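Polyhedrin (Operophtera brumata cypovirus 19, PDB 5A99) forms the crystalline matrix of the viral polyhedra, the micron-sized occlusion bodies that embed and probably protect cypovirus particles outside the insect host. Local coordinates at residues V38-D43 with P108-F113. Numbering follows the deposited sequence.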
# COMPACT_ATOMS: atom_id res chain seq x y z
N VAL A 38 13.72 1.11 -13.14
CA VAL A 38 13.64 0.73 -14.54
C VAL A 38 14.16 -0.69 -14.67
O VAL A 38 15.30 -0.98 -14.30
CB VAL A 38 14.47 1.65 -15.42
CG1 VAL A 38 14.31 1.28 -16.92
CG2 VAL A 38 14.10 3.08 -15.17
N LEU A 39 13.33 -1.56 -15.21
CA LEU A 39 13.71 -2.97 -15.35
C LEU A 39 13.88 -3.33 -16.81
O LEU A 39 12.97 -3.17 -17.62
CB LEU A 39 12.65 -3.85 -14.70
CG LEU A 39 12.40 -3.47 -13.24
CD1 LEU A 39 11.15 -4.12 -12.67
CD2 LEU A 39 13.62 -3.83 -12.41
N TYR A 40 15.08 -3.80 -17.15
CA TYR A 40 15.37 -4.20 -18.51
C TYR A 40 15.14 -5.69 -18.64
O TYR A 40 15.80 -6.50 -17.99
CB TYR A 40 16.80 -3.82 -18.87
CG TYR A 40 17.06 -2.35 -18.63
CD1 TYR A 40 16.74 -1.39 -19.59
CD2 TYR A 40 17.58 -1.91 -17.41
CE1 TYR A 40 16.96 -0.04 -19.35
CE2 TYR A 40 17.80 -0.58 -17.17
CZ TYR A 40 17.48 0.35 -18.14
OH TYR A 40 17.70 1.68 -17.89
N MET A 41 14.17 -6.03 -19.48
CA MET A 41 13.68 -7.39 -19.54
C MET A 41 14.45 -8.20 -20.59
O MET A 41 15.29 -7.68 -21.32
CB MET A 41 12.16 -7.38 -19.81
CG MET A 41 11.34 -6.44 -18.90
SD MET A 41 11.61 -6.54 -17.11
CE MET A 41 10.93 -8.16 -16.79
N LYS A 42 14.15 -9.49 -20.65
CA LYS A 42 14.92 -10.42 -21.47
C LYS A 42 14.64 -10.24 -22.97
O LYS A 42 15.42 -10.70 -23.81
CB LYS A 42 14.64 -11.85 -21.00
CG LYS A 42 15.16 -12.10 -19.59
CD LYS A 42 14.94 -13.52 -19.07
CE LYS A 42 15.78 -13.76 -17.82
NZ LYS A 42 15.65 -15.11 -17.24
N ASP A 43 13.57 -9.53 -23.30
CA ASP A 43 13.29 -9.22 -24.71
C ASP A 43 13.75 -7.81 -25.08
O ASP A 43 13.43 -7.29 -26.16
CB ASP A 43 11.80 -9.41 -25.01
CG ASP A 43 10.89 -8.51 -24.17
OD1 ASP A 43 11.39 -7.76 -23.29
OD2 ASP A 43 9.66 -8.57 -24.38
N PRO A 108 13.56 -9.87 -14.97
CA PRO A 108 14.40 -8.78 -15.48
C PRO A 108 15.86 -9.19 -15.54
O PRO A 108 16.34 -9.99 -14.73
CB PRO A 108 14.18 -7.66 -14.45
CG PRO A 108 13.90 -8.39 -13.17
CD PRO A 108 13.14 -9.63 -13.57
N VAL A 109 16.57 -8.65 -16.52
CA VAL A 109 17.99 -8.90 -16.67
C VAL A 109 18.81 -7.97 -15.78
O VAL A 109 19.83 -8.35 -15.21
CB VAL A 109 18.42 -8.68 -18.13
CG1 VAL A 109 19.90 -8.96 -18.31
CG2 VAL A 109 17.59 -9.56 -19.04
N SER A 110 18.35 -6.73 -15.67
CA SER A 110 19.11 -5.72 -14.97
C SER A 110 18.19 -4.56 -14.66
O SER A 110 17.00 -4.57 -15.05
CB SER A 110 20.30 -5.24 -15.81
OG SER A 110 19.83 -4.50 -16.93
N PHE A 111 18.72 -3.57 -13.96
CA PHE A 111 17.91 -2.44 -13.53
C PHE A 111 18.69 -1.12 -13.61
O PHE A 111 19.92 -1.10 -13.64
CB PHE A 111 17.48 -2.67 -12.07
CG PHE A 111 18.59 -2.49 -11.07
CD1 PHE A 111 18.92 -1.23 -10.60
CD2 PHE A 111 19.34 -3.58 -10.64
CE1 PHE A 111 19.97 -1.06 -9.70
CE2 PHE A 111 20.39 -3.41 -9.73
CZ PHE A 111 20.69 -2.14 -9.27
N GLN A 112 17.94 -0.02 -13.65
CA GLN A 112 18.50 1.30 -13.38
C GLN A 112 17.58 2.01 -12.38
O GLN A 112 16.36 2.08 -12.58
CB GLN A 112 18.66 2.12 -14.67
CG GLN A 112 19.01 3.59 -14.40
CD GLN A 112 19.46 4.38 -15.63
OE1 GLN A 112 20.00 5.48 -15.51
NE2 GLN A 112 19.20 3.84 -16.81
N PHE A 113 18.16 2.49 -11.30
CA PHE A 113 17.41 3.21 -10.27
C PHE A 113 17.81 4.67 -10.34
O PHE A 113 19.00 5.00 -10.29
CB PHE A 113 17.70 2.60 -8.90
CG PHE A 113 17.00 3.28 -7.76
CD1 PHE A 113 15.62 3.26 -7.67
CD2 PHE A 113 17.73 3.91 -6.76
CE1 PHE A 113 14.97 3.87 -6.60
CE2 PHE A 113 17.08 4.52 -5.69
CZ PHE A 113 15.70 4.50 -5.62
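Y40 O accepts from two consecutive backbone amides, V109 N at 2.7 Å and S110 N in a weak, longer bond at 3.5 Å, because an extra residue, V109, is inserted beside S110 opposite the single Y40, where strand 110-116 begins. Beyond this irregularity the pairing is regular: Y40 N donates to S110 O, and V38 and Q112 exchange a reciprocal pair of bonds, each 2.9 Å between N and O. The Y40 side chain leans along the face it shares with S110 and Q112. With CG anti to the carbonyl carbon (chi1 -54°), the ring stands edge-on along the strand from S110 to Q112, with S110 OG placed obliquely 3.5 Å from CD2. At the far end Q112 NE2 donates to Y40 OH (2.8 Å), which lies close to the amide plane; the amide is turned 32° from the ring. Y240 OH also bonds the tyrosine hydroxyl, and R241 O and S169 OG take up Q112 NE2 and OE1, fixing the orientation of the amide. On the other face, L39 CD2 packs on F111 CB at 4.0 Å. Beyond the paired strands, the bent M41 chain brings SD to 3.9 Å from P108 CB. F111 continues into a cluster with F126, F174 and F179. The arrangement is a classic beta bulge at one end of an antiparallel pairing, joining central strands 33-40 and 110-116 of the larger polyhedrin sheet.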